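Local structure of tail spike protein (Acinetobacter phage vB_AbaP_AS12, 6EU4) at residues L211-K222 against I233-E244; R162-N170 against H259-N267. The protein probably recognises, and may depolymerise, the capsular polysaccharide of its Acinetobacter baumannii host as a trimeric tailspike. All blocks are in the same frame, centred on the assembly; numbering follows the deposited sequence. Where two conformers were deposited one is given.

Contact 1: residues L211-K222 against I233-E244; sequences LYAPLIALSTYK and IKSVDAWMCTWE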
# COMPACT_ATOMS: atom_id res chain seq x y z
N LEU A 211 -4.59 16.93 -22.83
CA LEU A 211 -5.20 15.70 -23.32
C LEU A 211 -6.65 15.69 -22.87
O LEU A 211 -6.93 15.60 -21.66
CB LEU A 211 -4.45 14.48 -22.80
CG LEU A 211 -5.11 13.13 -23.09
CD1 LEU A 211 -5.18 12.85 -24.59
CD2 LEU A 211 -4.40 11.99 -22.36
N TYR A 212 -7.58 15.78 -23.82
CA TYR A 212 -9.00 15.64 -23.55
C TYR A 212 -9.37 14.20 -23.92
O TYR A 212 -9.41 13.84 -25.10
CB TYR A 212 -9.85 16.65 -24.32
CG TYR A 212 -11.31 16.55 -23.94
CD1 TYR A 212 -11.70 16.56 -22.62
CD2 TYR A 212 -12.29 16.41 -24.91
CE1 TYR A 212 -13.03 16.45 -22.25
CE2 TYR A 212 -13.63 16.30 -24.56
CZ TYR A 212 -13.99 16.32 -23.23
OH TYR A 212 -15.32 16.21 -22.85
N ALA A 213 -9.61 13.39 -22.91
CA ALA A 213 -9.82 11.95 -23.07
C ALA A 213 -11.08 11.57 -22.32
O ALA A 213 -11.03 10.91 -21.28
CB ALA A 213 -8.61 11.17 -22.58
N PRO A 214 -12.24 11.99 -22.82
CA PRO A 214 -13.46 11.89 -22.00
C PRO A 214 -13.82 10.45 -21.66
O PRO A 214 -14.14 10.15 -20.50
CB PRO A 214 -14.53 12.57 -22.85
CG PRO A 214 -13.96 12.63 -24.26
CD PRO A 214 -12.47 12.74 -24.07
N LEU A 215 -13.77 9.55 -22.64
CA LEU A 215 -14.22 8.16 -22.49
C LEU A 215 -13.05 7.25 -22.90
O LEU A 215 -12.78 7.10 -24.09
CB LEU A 215 -15.46 7.88 -23.36
CG LEU A 215 -16.62 8.88 -23.26
CD1 LEU A 215 -17.73 8.53 -24.25
CD2 LEU A 215 -17.19 8.93 -21.84
N ILE A 216 -12.37 6.66 -21.91
CA ILE A 216 -11.18 5.85 -22.18
C ILE A 216 -11.21 4.60 -21.31
O ILE A 216 -11.81 4.58 -20.23
CB ILE A 216 -9.85 6.62 -21.92
CG1 ILE A 216 -9.86 7.26 -20.54
CG2 ILE A 216 -9.63 7.65 -23.02
CD1 ILE A 216 -8.52 7.87 -20.13
N ALA A 217 -10.58 3.55 -21.82
CA ALA A 217 -10.55 2.29 -21.08
C ALA A 217 -9.36 1.47 -21.53
O ALA A 217 -8.88 1.59 -22.66
CB ALA A 217 -11.82 1.47 -21.31
N LEU A 218 -8.94 0.58 -20.65
CA LEU A 218 -8.09 -0.55 -21.02
C LEU A 218 -6.81 -0.09 -21.72
O LEU A 218 -6.46 -0.59 -22.79
CB LEU A 218 -8.88 -1.52 -21.90
CG LEU A 218 -10.12 -2.11 -21.25
CD1 LEU A 218 -11.03 -2.68 -22.34
CD2 LEU A 218 -9.79 -3.18 -20.23
N SER A 219 -6.12 0.87 -21.12
CA SER A 219 -5.03 1.58 -21.80
C SER A 219 -3.87 1.81 -20.86
O SER A 219 -4.02 1.77 -19.63
CB SER A 219 -5.48 2.93 -22.35
OG SER A 219 -6.41 2.78 -23.42
N THR A 220 -2.71 2.09 -21.45
CA THR A 220 -1.54 2.51 -20.69
C THR A 220 -1.01 3.83 -21.24
O THR A 220 -0.90 4.01 -22.46
CB THR A 220 -0.41 1.47 -20.70
OG1 THR A 220 0.06 1.26 -22.03
CG2 THR A 220 -0.88 0.14 -20.11
N TYR A 221 -0.69 4.72 -20.32
CA TYR A 221 -0.10 6.02 -20.60
C TYR A 221 1.20 6.10 -19.80
O TYR A 221 1.18 5.90 -18.58
CB TYR A 221 -1.05 7.16 -20.20
CG TYR A 221 -2.32 7.21 -21.02
CD1 TYR A 221 -3.41 6.42 -20.70
CD2 TYR A 221 -2.42 8.05 -22.13
CE1 TYR A 221 -4.58 6.46 -21.46
CE2 TYR A 221 -3.59 8.09 -22.90
CZ TYR A 221 -4.66 7.30 -22.56
OH TYR A 221 -5.82 7.33 -23.32
N LYS A 222 2.32 6.36 -20.47
CA LYS A 222 3.62 6.35 -19.80
C LYS A 222 4.48 7.49 -20.30
O LYS A 222 4.55 7.73 -21.51
CB LYS A 222 4.36 5.03 -20.03
CG LYS A 222 3.63 3.79 -19.58
CD LYS A 222 4.57 2.56 -19.57
CE LYS A 222 3.88 1.28 -19.04
NZ LYS A 222 3.40 1.45 -17.65
N ILE A 233 -4.83 17.04 -18.05
CA ILE A 233 -5.46 15.80 -18.50
C ILE A 233 -6.89 15.80 -17.95
O ILE A 233 -7.11 16.03 -16.76
CB ILE A 233 -4.67 14.57 -18.03
CG1 ILE A 233 -3.27 14.57 -18.68
CG2 ILE A 233 -5.43 13.28 -18.37
CD1 ILE A 233 -2.34 13.56 -18.11
N LYS A 234 -7.86 15.57 -18.84
CA LYS A 234 -9.27 15.76 -18.51
C LYS A 234 -10.10 14.61 -19.06
O LYS A 234 -10.10 14.37 -20.27
CB LYS A 234 -9.74 17.08 -19.08
CG LYS A 234 -11.13 17.47 -18.67
CD LYS A 234 -11.42 18.89 -19.14
CE LYS A 234 -12.66 19.44 -18.47
NZ LYS A 234 -12.91 20.87 -18.91
N SER A 235 -10.85 13.93 -18.18
CA SER A 235 -11.59 12.74 -18.54
C SER A 235 -12.92 12.73 -17.79
O SER A 235 -13.08 13.39 -16.76
CB SER A 235 -10.76 11.49 -18.22
OG SER A 235 -11.42 10.28 -18.57
N VAL A 236 -13.88 11.97 -18.33
CA VAL A 236 -15.21 11.80 -17.75
C VAL A 236 -15.41 10.40 -17.17
O VAL A 236 -15.95 10.24 -16.07
CB VAL A 236 -16.30 12.10 -18.80
CG1 VAL A 236 -17.67 11.79 -18.26
CG2 VAL A 236 -16.24 13.55 -19.29
N ASP A 237 -15.05 9.38 -17.94
CA ASP A 237 -15.29 7.98 -17.60
C ASP A 237 -14.07 7.23 -18.12
O ASP A 237 -13.92 7.04 -19.33
CB ASP A 237 -16.59 7.48 -18.24
CG ASP A 237 -16.94 6.03 -17.86
OD1 ASP A 237 -16.05 5.22 -17.55
OD2 ASP A 237 -18.14 5.69 -17.92
N ALA A 238 -13.20 6.85 -17.19
CA ALA A 238 -11.99 6.09 -17.46
C ALA A 238 -12.02 4.84 -16.61
O ALA A 238 -12.33 4.90 -15.41
CB ALA A 238 -10.74 6.94 -17.13
N TRP A 239 -11.71 3.70 -17.21
CA TRP A 239 -11.62 2.48 -16.43
C TRP A 239 -10.50 1.58 -16.93
O TRP A 239 -10.20 1.53 -18.12
CB TRP A 239 -12.96 1.75 -16.40
CG TRP A 239 -13.58 1.38 -17.73
CD1 TRP A 239 -14.29 2.21 -18.58
CD2 TRP A 239 -13.57 0.10 -18.33
NE1 TRP A 239 -14.72 1.50 -19.66
CE2 TRP A 239 -14.29 0.20 -19.54
CE3 TRP A 239 -13.03 -1.14 -17.97
CZ2 TRP A 239 -14.47 -0.88 -20.40
CZ3 TRP A 239 -13.22 -2.22 -18.81
CH2 TRP A 239 -13.94 -2.07 -20.01
N MSE A 240 -9.86 0.90 -15.98
CA MSE A 240 -8.76 0.01 -16.31
C MSE A 240 -7.69 0.72 -17.15
O MSE A 240 -7.35 0.29 -18.25
CB MSE A 240 -9.27 -1.24 -17.05
CG MSE A 240 -9.95 -2.22 -16.14
SE MSE A 240 -8.58 -3.17 -15.07
CE MSE A 240 -9.78 -4.01 -13.79
N CYS A 241 -7.15 1.81 -16.59
CA CYS A 241 -6.03 2.51 -17.21
C CYS A 241 -4.93 2.69 -16.19
O CYS A 241 -5.19 2.92 -15.00
CB CYS A 241 -6.43 3.88 -17.76
SG CYS A 241 -7.66 3.87 -19.08
N THR A 242 -3.68 2.57 -16.65
CA THR A 242 -2.53 2.89 -15.83
C THR A 242 -1.79 4.07 -16.41
O THR A 242 -1.75 4.28 -17.63
CB THR A 242 -1.57 1.70 -15.69
OG1 THR A 242 -0.99 1.40 -16.96
CG2 THR A 242 -2.29 0.47 -15.15
N TRP A 243 -1.22 4.86 -15.50
CA TRP A 243 -0.53 6.11 -15.80
C TRP A 243 0.79 6.05 -15.06
O TRP A 243 0.80 5.98 -13.82
CB TRP A 243 -1.34 7.33 -15.34
CG TRP A 243 -2.79 7.35 -15.82
CD1 TRP A 243 -3.83 6.63 -15.30
CD2 TRP A 243 -3.34 8.11 -16.90
NE1 TRP A 243 -4.99 6.90 -15.99
CE2 TRP A 243 -4.72 7.80 -16.98
CE3 TRP A 243 -2.81 9.03 -17.81
CZ2 TRP A 243 -5.56 8.36 -17.93
CZ3 TRP A 243 -3.66 9.60 -18.75
CH2 TRP A 243 -5.02 9.26 -18.80
N GLU A 244 1.91 6.03 -15.79
CA GLU A 244 3.24 5.93 -15.19
C GLU A 244 4.08 7.10 -15.69
O GLU A 244 4.20 7.29 -16.90
CB GLU A 244 3.92 4.61 -15.54
CG GLU A 244 5.30 4.46 -14.88
CD GLU A 244 6.02 3.15 -15.19
OE1 GLU A 244 5.53 2.34 -16.01
OE2 GLU A 244 7.09 2.91 -14.58
O HOH W 1 1.12 3.02 -17.69
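I233 enters in register with L211, their CA atoms 4.8 Å apart, and from here two successive coils of a right-handed parallel beta-helix, the fold of many phage tailspikes, run side by side. K234 N donates to L211 O, and K234 O accepts from A213 N, while the aliphatic chain of K234 passes beside the Y212 ring; its NZ pairs with E231. S235, with OG swung opposite its own N (chi1 -179°), donates to A213 O at 2.8 Å. At the first corner P214 O is gripped twice: V236 N lies in the carbonyl plane on a lone pair, and D237 N approaches almost head-on. A238 CB packs on I216 CG1 inside the coil. W239 lays its five-membered ring over A217, whose CB sits 3.4 Å from the ring centroid and 19° off the normal, a CH-pi contact. M240 and L218, both with positive phi, turn the next corner together. C241 SG then comes within 4.2 Å of I216 CD1. W243 forms an offset stack with Y221, planes 9° apart and centroids 4.2 Å apart, while I216 CD1 meets the indole edge. E244 closes the pairing at the trimer interface, where its OE2 is bound by K222 and T242 of the third subunit; within the chain, its OE1 receives K222 NZ in a 2.8 Å salt bridge, nearly along the C-O axis.

Contact 2: residues R162-N170 against H259-N267; sequences RTINGKIMN and HTGTAWTPN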
# COMPACT_ATOMS: atom_id res chain seq x y z
N ARG A 162 -22.27 13.82 -31.61
CA ARG A 162 -22.38 12.38 -31.83
C ARG A 162 -23.02 11.71 -30.62
O ARG A 162 -22.60 11.94 -29.48
CB ARG A 162 -21.00 11.79 -32.11
CG ARG A 162 -20.97 10.30 -32.22
CD ARG A 162 -19.53 9.80 -32.32
NE ARG A 162 -19.45 8.39 -31.98
CZ ARG A 162 -18.31 7.72 -31.79
NH1 ARG A 162 -17.15 8.33 -31.94
NH2 ARG A 162 -18.35 6.43 -31.47
N THR A 163 -24.01 10.84 -30.87
CA THR A 163 -24.65 10.10 -29.79
C THR A 163 -23.88 8.82 -29.53
O THR A 163 -23.68 8.01 -30.44
CB THR A 163 -26.10 9.77 -30.14
OG1 THR A 163 -26.83 10.99 -30.27
CG2 THR A 163 -26.75 8.91 -29.05
N ILE A 164 -23.46 8.65 -28.28
CA ILE A 164 -22.72 7.48 -27.82
C ILE A 164 -23.47 6.93 -26.62
O ILE A 164 -23.64 7.63 -25.62
CB ILE A 164 -21.28 7.83 -27.43
CG1 ILE A 164 -20.56 8.52 -28.59
CG2 ILE A 164 -20.55 6.57 -26.99
CD1 ILE A 164 -19.10 8.96 -28.26
N ASN A 165 -23.92 5.68 -26.71
CA ASN A 165 -24.63 5.04 -25.61
C ASN A 165 -25.72 5.97 -25.05
O ASN A 165 -25.84 6.18 -23.84
CB ASN A 165 -23.65 4.63 -24.52
CG ASN A 165 -24.28 3.76 -23.44
OD1 ASN A 165 -25.28 3.09 -23.67
ND2 ASN A 165 -23.67 3.75 -22.25
N GLY A 166 -26.50 6.56 -25.96
CA GLY A 166 -27.64 7.38 -25.59
C GLY A 166 -27.35 8.81 -25.20
O GLY A 166 -28.30 9.56 -24.92
N LYS A 167 -26.09 9.23 -25.19
CA LYS A 167 -25.70 10.57 -24.76
C LYS A 167 -25.04 11.32 -25.90
O LYS A 167 -24.18 10.78 -26.60
CB LYS A 167 -24.74 10.53 -23.56
CG LYS A 167 -25.27 9.74 -22.37
CD LYS A 167 -26.51 10.36 -21.80
CE LYS A 167 -26.93 9.68 -20.50
NZ LYS A 167 -28.08 10.43 -19.91
N ILE A 168 -25.43 12.58 -26.08
CA ILE A 168 -24.86 13.38 -27.15
C ILE A 168 -23.55 13.97 -26.64
O ILE A 168 -23.55 14.74 -25.67
CB ILE A 168 -25.83 14.48 -27.61
CG1 ILE A 168 -27.06 13.81 -28.21
CG2 ILE A 168 -25.14 15.39 -28.63
CD1 ILE A 168 -28.18 14.76 -28.67
N MSE A 169 -22.46 13.61 -27.30
CA MSE A 169 -21.12 14.06 -26.96
C MSE A 169 -20.59 14.94 -28.08
O MSE A 169 -20.97 14.81 -29.24
CB MSE A 169 -20.19 12.87 -26.73
CG MSE A 169 -20.73 11.87 -25.73
SE MSE A 169 -20.74 12.64 -23.95
CE MSE A 169 -18.83 12.60 -23.52
N ASN A 170 -19.69 15.84 -27.73
CA ASN A 170 -19.08 16.73 -28.70
C ASN A 170 -17.61 16.86 -28.32
O ASN A 170 -17.29 17.14 -27.16
CB ASN A 170 -19.77 18.08 -28.72
CG ASN A 170 -19.27 18.99 -29.84
OD1 ASN A 170 -18.08 19.30 -29.89
ND2 ASN A 170 -20.16 19.40 -30.73
N HIS A 259 -15.04 14.43 -14.90
CA HIS A 259 -15.55 15.71 -15.37
C HIS A 259 -17.05 15.65 -15.56
O HIS A 259 -17.56 14.77 -16.26
CB HIS A 259 -14.83 16.06 -16.69
CG HIS A 259 -15.43 17.19 -17.47
ND1 HIS A 259 -15.60 18.46 -16.96
CD2 HIS A 259 -15.81 17.26 -18.77
CE1 HIS A 259 -16.09 19.25 -17.90
NE2 HIS A 259 -16.23 18.55 -19.01
N THR A 260 -17.76 16.59 -14.93
CA THR A 260 -19.23 16.59 -14.91
C THR A 260 -19.85 17.40 -16.05
O THR A 260 -21.08 17.47 -16.15
CB THR A 260 -19.74 17.19 -13.61
OG1 THR A 260 -19.21 18.52 -13.50
CG2 THR A 260 -19.34 16.35 -12.40
N GLY A 261 -19.04 18.03 -16.88
CA GLY A 261 -19.53 18.97 -17.86
C GLY A 261 -19.99 18.42 -19.20
O GLY A 261 -20.08 19.20 -20.17
N THR A 262 -20.31 17.13 -19.30
CA THR A 262 -20.90 16.54 -20.50
C THR A 262 -22.19 15.81 -20.14
O THR A 262 -22.55 15.68 -18.96
CB THR A 262 -19.93 15.57 -21.22
OG1 THR A 262 -19.96 14.27 -20.57
CG2 THR A 262 -18.51 16.11 -21.25
N ALA A 263 -22.88 15.31 -21.16
CA ALA A 263 -24.10 14.54 -20.94
C ALA A 263 -23.82 13.16 -20.34
O ALA A 263 -24.76 12.51 -19.86
CB ALA A 263 -24.85 14.36 -22.26
N TRP A 264 -22.58 12.70 -20.38
CA TRP A 264 -22.25 11.37 -19.89
C TRP A 264 -22.14 11.38 -18.37
O TRP A 264 -21.50 12.27 -17.80
CB TRP A 264 -20.93 10.93 -20.50
CG TRP A 264 -20.56 9.50 -20.36
CD1 TRP A 264 -19.97 8.90 -19.28
CD2 TRP A 264 -20.69 8.50 -21.37
NE1 TRP A 264 -19.74 7.58 -19.56
CE2 TRP A 264 -20.17 7.30 -20.83
CE3 TRP A 264 -21.19 8.49 -22.68
CZ2 TRP A 264 -20.14 6.11 -21.55
CZ3 TRP A 264 -21.16 7.31 -23.39
CH2 TRP A 264 -20.64 6.13 -22.82
N THR A 265 -22.74 10.40 -17.72
CA THR A 265 -22.64 10.31 -16.26
C THR A 265 -21.24 9.93 -15.82
O THR A 265 -20.76 8.84 -16.17
CB THR A 265 -23.65 9.29 -15.76
OG1 THR A 265 -24.98 9.77 -16.05
CG2 THR A 265 -23.49 9.07 -14.27
N PRO A 266 -20.56 10.75 -15.00
CA PRO A 266 -19.22 10.38 -14.53
C PRO A 266 -19.19 9.07 -13.78
O PRO A 266 -20.03 8.79 -12.92
CB PRO A 266 -18.83 11.54 -13.61
CG PRO A 266 -19.59 12.69 -14.13
CD PRO A 266 -20.91 12.12 -14.59
N ASN A 267 -18.19 8.27 -14.10
CA ASN A 267 -17.91 7.02 -13.40
C ASN A 267 -16.53 6.56 -13.82
O ASN A 267 -16.17 6.68 -14.99
CB ASN A 267 -18.94 5.94 -13.75
CG ASN A 267 -18.79 4.71 -12.88
OD1 ASN A 267 -18.45 3.62 -13.36
ND2 ASN A 267 -19.02 4.88 -11.60
O HOH W 2 -27.53 13.38 -19.63
O HOH W 3 -22.23 16.24 -23.86
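The indole of W264 reaches the hairpin through its six-membered ring, and apolar contact carries most of this interface. I164 CG2 lies 3.7 Å from W264 CZ3, the two side chains crossing at about a right angle, and N165 CB rests 3.8 Å from W264 CH2. The ring extends this far because CG stands opposite the backbone N (chi1 -167°). The carbonyl oxygen I164 O lies at the ring edge, near its plane, 3.4 Å from the carbon W264 CZ3. At the near end of the same residue, M169 SE packs 3.9 Å from W264 CB; bends at chi2 and chi3 fold the selenomethionine back, bringing its CE against T262 as well. A263 adds its methyl, 4.0 Å from K167 CB.

No direct hydrogen bond joins the segments. Two waters do the bridging: one donates to A263 O and accepts from K167 NZ, the other donates to I168 O and accepts from A263 N, so both backbone polar atoms of A263 are linked to the hairpin through solvent. The partner of W264 NE1 is D237.

Bonds within each segment set these shapes. W264 N donates to T262 OG1 at 3.1 Å, forming an ST turn that bends the loop just before the indole. Across the other segment, paired bonds between R162 and M169 and between I164 and K167 define a beta-hairpin with a two-residue loop, a type I' turn with N165 and G166 at its tip: a hairpin and an irregular loop packed together as excursions from a beta-helix.

Overall arrangement
Contact 1 belongs to the coils of the beta-helix, whereas contact 2 joins two excursions projecting from it; their centres lie 15 Å apart. Along the chain, 211-222 and 233-244 are nested between 162-170 and 259-267, so the hairpin and loop meet across the outside of intervening coils. The two contacts touch directly: W264 NE1 is 3.0 Å from D237 OD2, a probable hydrogen bond that ties the indole to the corner of the coil, and H259 N is 2.9 Å from S235 O, again probably bonded. Of the two, contact 1 meets neighbouring subunits, among others through K222, T242, E244 and W239, the last against W277 of the second subunit; no other chain touches the segments of contact 2.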